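Local coordinates for protein fumarylacetoacetate hydrolase (Burkholderia xenovorans, PDB 5TI1) that probably hydrolyses fumarylacetoacetate to fumarate and acetoacetate, the last step of phenylalanine and tyrosine breakdown, with the help of a bound magnesium ion, at residues Ile290-Leu293 and Asp294-Glu297; Gln355-Ala358 and His359-Ser363; Phe386-Leu389 and Leu390-Thr393. One frame throughout, in Å; residues are numbered along the deposited sequence.

How the contacts relate
All three contacts are local, each within one continuous piece of the same catalytic family region, and none touches another. Contacts 1 and 3 both mark the start of a short helix, with a threonine or serine hydroxyl taking the N-H three residues on, whereas contact 2 is the last turns of helix 353-362. Contact 1, partly buried, ends a sheet strand away from the annotated sites. Contacts 2 and 3 are buried: contact 2 meets the other subunit, and contact 3 lies beside the predicted proton acceptor His-160. Apolar packing and a capping hydroxyl mark contact 1, backbone bonds and polar side chains with partners outside the helix contact 2, and a buried carboxylate contact 3.

Contact 1: residues Ile290-Leu293 and Asp294-Glu297; sequences IVTL and DALE
Thr-292 meets Ala-295 where strand 284-292 gives way to the short helix 293-296. With chi1 at 59°, OG1 stands between its own backbone N and carbonyl carbon, and from there Thr-292 OG1 accepts from Ala-295 N at 3.1 Å. This is an N-cap bond: the hydroxyl takes up an N-H of the first turn, where no preceding helical carbonyl can serve. A small beta-branched threonine suits both the strand and the cap.

The carbonyl oxygen of Thr-292 accepts from Leu-296 N at 3.2 Å. Leu-296 N also makes a weak bond to Leu-293 O, so one N-H is shared by two acceptors, as suits a short, loosely bonded helix. Glu-297 N, in turn, finds Asp-294 O at 3.1 Å.

Next to the cap along the chain, Val-291 and Leu-296 cross at about a right angle, Val-291 CG1 lying 3.8 Å from Leu-296 CG. CG1 is anti to the backbone N of Val-291 (chi1 172°), which turns this methyl toward the leucine; Phe-432 packs against both residues. Asp-294 forms a salt bridge with Arg-106 and Glu-297 with Arg-300, so both carboxylates have partners of opposite charge. Together these features describe a strand-to-helix junction, with a threonine N-cap at the end of strand 284-292, an inner strand of the mixed sheet.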
# COMPACT_ATOMS: atom_id res chain seq x y z
N ILE B 290 -9.27 -18.11 4.14
CA ILE B 290 -8.57 -17.58 5.31
C ILE B 290 -8.82 -18.55 6.46
O ILE B 290 -9.95 -18.67 6.93
CB ILE B 290 -9.00 -16.16 5.67
CG1 ILE B 290 -8.71 -15.21 4.51
CG2 ILE B 290 -8.24 -15.71 6.89
CD1 ILE B 290 -9.02 -13.75 4.83
N VAL B 291 -7.78 -19.25 6.87
CA VAL B 291 -7.86 -20.17 8.01
C VAL B 291 -7.73 -19.33 9.27
O VAL B 291 -6.74 -18.60 9.43
CB VAL B 291 -6.77 -21.24 7.93
CG1 VAL B 291 -6.73 -22.07 9.23
CG2 VAL B 291 -6.97 -22.16 6.71
N THR B 292 -8.73 -19.39 10.15
CA THR B 292 -8.76 -18.49 11.30
C THR B 292 -7.66 -18.83 12.30
O THR B 292 -7.25 -19.99 12.45
CB THR B 292 -10.11 -18.55 12.04
OG1 THR B 292 -10.37 -19.88 12.49
CG2 THR B 292 -11.24 -18.06 11.16
N LEU B 293 -7.18 -17.80 12.99
CA LEU B 293 -6.16 -18.00 14.00
C LEU B 293 -6.66 -18.94 15.10
O LEU B 293 -5.89 -19.76 15.62
CB LEU B 293 -5.74 -16.66 14.58
CG LEU B 293 -4.50 -16.78 15.47
CD1 LEU B 293 -3.27 -17.13 14.64
CD2 LEU B 293 -4.29 -15.52 16.29
N ASP B 294 -7.95 -18.87 15.43
CA ASP B 294 -8.53 -19.81 16.39
C ASP B 294 -8.42 -21.25 15.90
O ASP B 294 -8.09 -22.15 16.68
CB ASP B 294 -9.99 -19.44 16.67
CG ASP B 294 -10.11 -18.33 17.70
OD1 ASP B 294 -9.24 -18.27 18.59
OD2 ASP B 294 -11.06 -17.52 17.63
N ALA B 295 -8.70 -21.50 14.61
CA ALA B 295 -8.59 -22.86 14.10
C ALA B 295 -7.15 -23.37 14.19
O ALA B 295 -6.94 -24.58 14.30
CB ALA B 295 -9.09 -22.93 12.65
N LEU B 296 -6.17 -22.48 14.16
CA LEU B 296 -4.77 -22.87 14.23
C LEU B 296 -4.26 -23.06 15.65
O LEU B 296 -3.14 -23.56 15.83
CB LEU B 296 -3.90 -21.83 13.54
CG LEU B 296 -4.16 -21.72 12.04
CD1 LEU B 296 -3.66 -20.39 11.55
CD2 LEU B 296 -3.46 -22.85 11.32
N GLU B 297 -5.04 -22.67 16.66
CA GLU B 297 -4.59 -22.78 18.04
C GLU B 297 -4.08 -24.17 18.40
O GLU B 297 -3.01 -24.25 19.03
CB GLU B 297 -5.72 -22.35 18.99
CG GLU B 297 -5.32 -22.36 20.46
CD GLU B 297 -4.14 -21.44 20.75
OE1 GLU B 297 -4.02 -20.39 20.09
OE2 GLU B 297 -3.32 -21.78 21.62

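Contact 2: residues Gln355-Ala358 and His359-Ser363; sequences QQLA and HHTVS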
# COMPACT_ATOMS: atom_id res chain seq x y z
N GLN B 355 5.66 -10.54 16.81
CA GLN B 355 6.81 -9.64 16.78
C GLN B 355 6.77 -8.76 15.54
O GLN B 355 7.09 -7.57 15.61
CB GLN B 355 8.09 -10.46 16.84
CG GLN B 355 8.28 -11.14 18.19
CD GLN B 355 9.49 -12.04 18.22
OE1 GLN B 355 9.75 -12.79 17.27
NE2 GLN B 355 10.24 -11.98 19.32
N GLN B 356 6.36 -9.33 14.40
CA GLN B 356 6.29 -8.56 13.17
C GLN B 356 5.30 -7.40 13.30
O GLN B 356 5.60 -6.27 12.92
CB GLN B 356 5.91 -9.47 12.00
CG GLN B 356 7.01 -10.45 11.61
CD GLN B 356 6.52 -11.54 10.67
OE1 GLN B 356 5.34 -11.89 10.68
NE2 GLN B 356 7.42 -12.08 9.86
N LEU B 357 4.11 -7.68 13.84
CA LEU B 357 3.12 -6.63 14.01
C LEU B 357 3.58 -5.59 15.03
O LEU B 357 3.40 -4.38 14.84
CB LEU B 357 1.78 -7.23 14.43
CG LEU B 357 0.60 -6.28 14.50
CD1 LEU B 357 0.35 -5.63 13.12
CD2 LEU B 357 -0.63 -7.03 15.02
N ALA B 358 4.20 -6.06 16.12
CA ALA B 358 4.73 -5.15 17.13
C ALA B 358 5.74 -4.20 16.51
O ALA B 358 5.67 -2.98 16.71
CB ALA B 358 5.35 -5.96 18.27
N HIS B 359 6.67 -4.74 15.72
CA HIS B 359 7.63 -3.88 15.05
C HIS B 359 6.95 -2.99 14.02
O HIS B 359 7.28 -1.80 13.91
CB HIS B 359 8.73 -4.71 14.42
CG HIS B 359 9.78 -3.89 13.75
ND1 HIS B 359 10.73 -3.18 14.45
CD2 HIS B 359 10.02 -3.63 12.44
CE1 HIS B 359 11.51 -2.53 13.61
NE2 HIS B 359 11.10 -2.79 12.38
N HIS B 360 6.00 -3.54 13.25
CA HIS B 360 5.29 -2.75 12.24
C HIS B 360 4.71 -1.46 12.83
O HIS B 360 4.73 -0.42 12.17
CB HIS B 360 4.17 -3.58 11.61
CG HIS B 360 3.74 -3.11 10.26
ND1 HIS B 360 3.78 -1.78 9.88
CD2 HIS B 360 3.28 -3.79 9.18
CE1 HIS B 360 3.35 -1.67 8.63
NE2 HIS B 360 3.04 -2.87 8.19
N THR B 361 4.21 -1.52 14.05
CA THR B 361 3.51 -0.40 14.66
C THR B 361 4.31 0.34 15.72
O THR B 361 3.81 1.33 16.28
CB THR B 361 2.18 -0.88 15.26
OG1 THR B 361 2.45 -1.76 16.37
CG2 THR B 361 1.37 -1.64 14.21
N VAL B 362 5.55 -0.08 16.01
CA VAL B 362 6.26 0.47 17.16
C VAL B 362 6.54 1.96 16.99
O VAL B 362 6.64 2.71 17.97
CB VAL B 362 7.56 -0.31 17.42
CG1 VAL B 362 8.58 -0.03 16.33
CG2 VAL B 362 8.12 0.04 18.80
N SER B 363 6.66 2.42 15.75
CA SER B 363 6.92 3.82 15.46
C SER B 363 5.64 4.61 15.22
O SER B 363 5.71 5.82 14.96
CB SER B 363 7.85 3.94 14.24
OG SER B 363 9.18 3.59 14.61
O HOH W 1 4.79 -1.96 18.91
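Gln-355 and Gln-356 hand their carbonyls to His-359 and His-360 in the alpha-helical i to i+4 pattern, on the closing turns of helix 353-362. These two bonds are the tight part. His-359 N reaches Gln-355 O at 2.9 Å with an angle of 167°, and His-360 N reaches Gln-356 O at 2.8 Å.

One turn on, the ladder slackens. Thr-361 N bonds to Leu-357 O at 3.1 Å, bent to 141°, and makes only a weak second bond to Ala-358 O, while Val-362 N pairs with His-359 O in a shorter turn. Such shared and shortened bonds accompany a helix running out. Side chains scarcely meet along this stretch, Leu-357 CD1 and Thr-361 CG2 coming no nearer than 4.3 Å. Alanine suits position 358 because its lone methyl lets Cys-245 of helix 245-248 pack close.

The polar side chains serve other parts of the fold. With CG anti to the backbone N in both histidines, the rings swing away from the preceding turn: ND1 of His-359 bonds to Tyr-313 and NE2 of His-360 to Thr-152. Gln-356 bonds to Ser-156, and its side chain is about 7 Å from that of Asp-153, a magnesium ligand. In the last turn, the ring of His-360 meets that of Phe-277 of the second subunit.

This looser turn is buried too, yet one water reaches it. Thr-361 OG1 bonds to Val-243 N; the water donates to Ala-358 O at 2.6 Å and weakly accepts from Thr-361 OG1 at 3.5 Å.

Contact 3: residues Phe386-Leu389 and Leu390-Thr393; sequences FGSL and LELT
Leu-389 and Leu-392, with Phe-386 as third member, build this turn, in which a loop enters helix 389-392. Leu-392 lays CD2 against Phe-386 CB at 3.6 Å, while Leu-392 CD1 lies 4.3 Å from Leu-389 CD1. Both leucines also pack on Ile-341, so branched apolar chains fit this side of the helix.

Leu-389 contributes its carbonyl as well. Leu-389 O accepts from Thr-393 N at 2.9 Å and from Thr-393 OG1 at 2.8 Å, the two donors arriving from opposite faces of the carbonyl plane. Threonine thus finishes the helix with two bonds to one acceptor.

Phe-386 also meets Glu-391: Glu-391 CB lies 3.5 Å from Phe-386 CB and is the atom that meets the ring carbons. Although ring and carboxylate planes are 9° apart, the carboxylate does not stack on the phenyl. Pointing CG away from its carbonyl carbon (chi1 -57°), Glu-391 extends back toward Ser-388. That serine is the N-cap: Ser-388 OG accepts from Glu-391 N at 3.1 Å and donates to Glu-391 OE2 at 2.7 Å, onto the anti lone pair.

OE1 is held by Ser-379 and Asn-163, and OE2 makes a weak bond to ND1 of His-160, the predicted proton acceptor. Ser-388, Ser-379 and Asn-163 together therefore hold the buried carboxylate by both oxygens, which may help to position His-160 through that weak bond.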
# COMPACT_ATOMS: atom_id res chain seq x y z
N PHE B 386 13.97 -25.20 1.13
CA PHE B 386 14.10 -23.76 0.90
C PHE B 386 12.88 -23.24 0.15
O PHE B 386 12.25 -23.96 -0.63
CB PHE B 386 15.37 -23.45 0.11
CG PHE B 386 16.63 -23.96 0.76
CD1 PHE B 386 16.69 -24.20 2.12
CD2 PHE B 386 17.76 -24.21 -0.01
CE1 PHE B 386 17.84 -24.68 2.72
CE2 PHE B 386 18.92 -24.69 0.59
CZ PHE B 386 18.96 -24.92 1.95
N GLY B 387 12.56 -21.98 0.38
CA GLY B 387 11.34 -21.39 -0.13
C GLY B 387 11.46 -20.64 -1.44
O GLY B 387 10.52 -19.91 -1.79
N SER B 388 12.55 -20.80 -2.18
CA SER B 388 12.69 -20.14 -3.47
C SER B 388 13.59 -20.97 -4.38
O SER B 388 14.49 -21.66 -3.91
CB SER B 388 13.27 -18.73 -3.31
OG SER B 388 14.62 -18.78 -2.88
N LEU B 389 13.35 -20.87 -5.69
CA LEU B 389 14.26 -21.50 -6.64
C LEU B 389 15.66 -20.90 -6.53
O LEU B 389 16.65 -21.61 -6.75
CB LEU B 389 13.75 -21.37 -8.08
CG LEU B 389 12.62 -22.29 -8.55
CD1 LEU B 389 12.97 -23.74 -8.30
CD2 LEU B 389 11.30 -21.94 -7.88
N LEU B 390 15.75 -19.61 -6.19
CA LEU B 390 17.05 -19.00 -5.95
C LEU B 390 17.86 -19.79 -4.92
O LEU B 390 19.05 -20.06 -5.12
CB LEU B 390 16.87 -17.55 -5.49
CG LEU B 390 18.15 -16.85 -5.02
CD1 LEU B 390 19.11 -16.63 -6.18
CD2 LEU B 390 17.85 -15.55 -4.27
N GLU B 391 17.22 -20.21 -3.83
CA GLU B 391 17.92 -21.03 -2.85
C GLU B 391 18.02 -22.48 -3.32
O GLU B 391 19.10 -23.09 -3.24
CB GLU B 391 17.22 -20.98 -1.50
CG GLU B 391 17.07 -19.57 -0.91
CD GLU B 391 16.00 -19.53 0.13
OE1 GLU B 391 16.32 -19.75 1.32
OE2 GLU B 391 14.83 -19.29 -0.22
N LEU B 392 16.91 -23.05 -3.79
CA LEU B 392 16.89 -24.47 -4.13
C LEU B 392 17.96 -24.83 -5.16
O LEU B 392 18.54 -25.92 -5.10
CB LEU B 392 15.50 -24.87 -4.64
CG LEU B 392 14.39 -24.80 -3.59
CD1 LEU B 392 13.00 -24.93 -4.21
CD2 LEU B 392 14.60 -25.85 -2.50
N THR B 393 18.25 -23.92 -6.10
CA THR B 393 19.24 -24.18 -7.14
C THR B 393 20.53 -23.41 -6.92
O THR B 393 21.41 -23.43 -7.78
CB THR B 393 18.67 -23.84 -8.53
OG1 THR B 393 18.54 -22.42 -8.67
CG2 THR B 393 17.31 -24.48 -8.72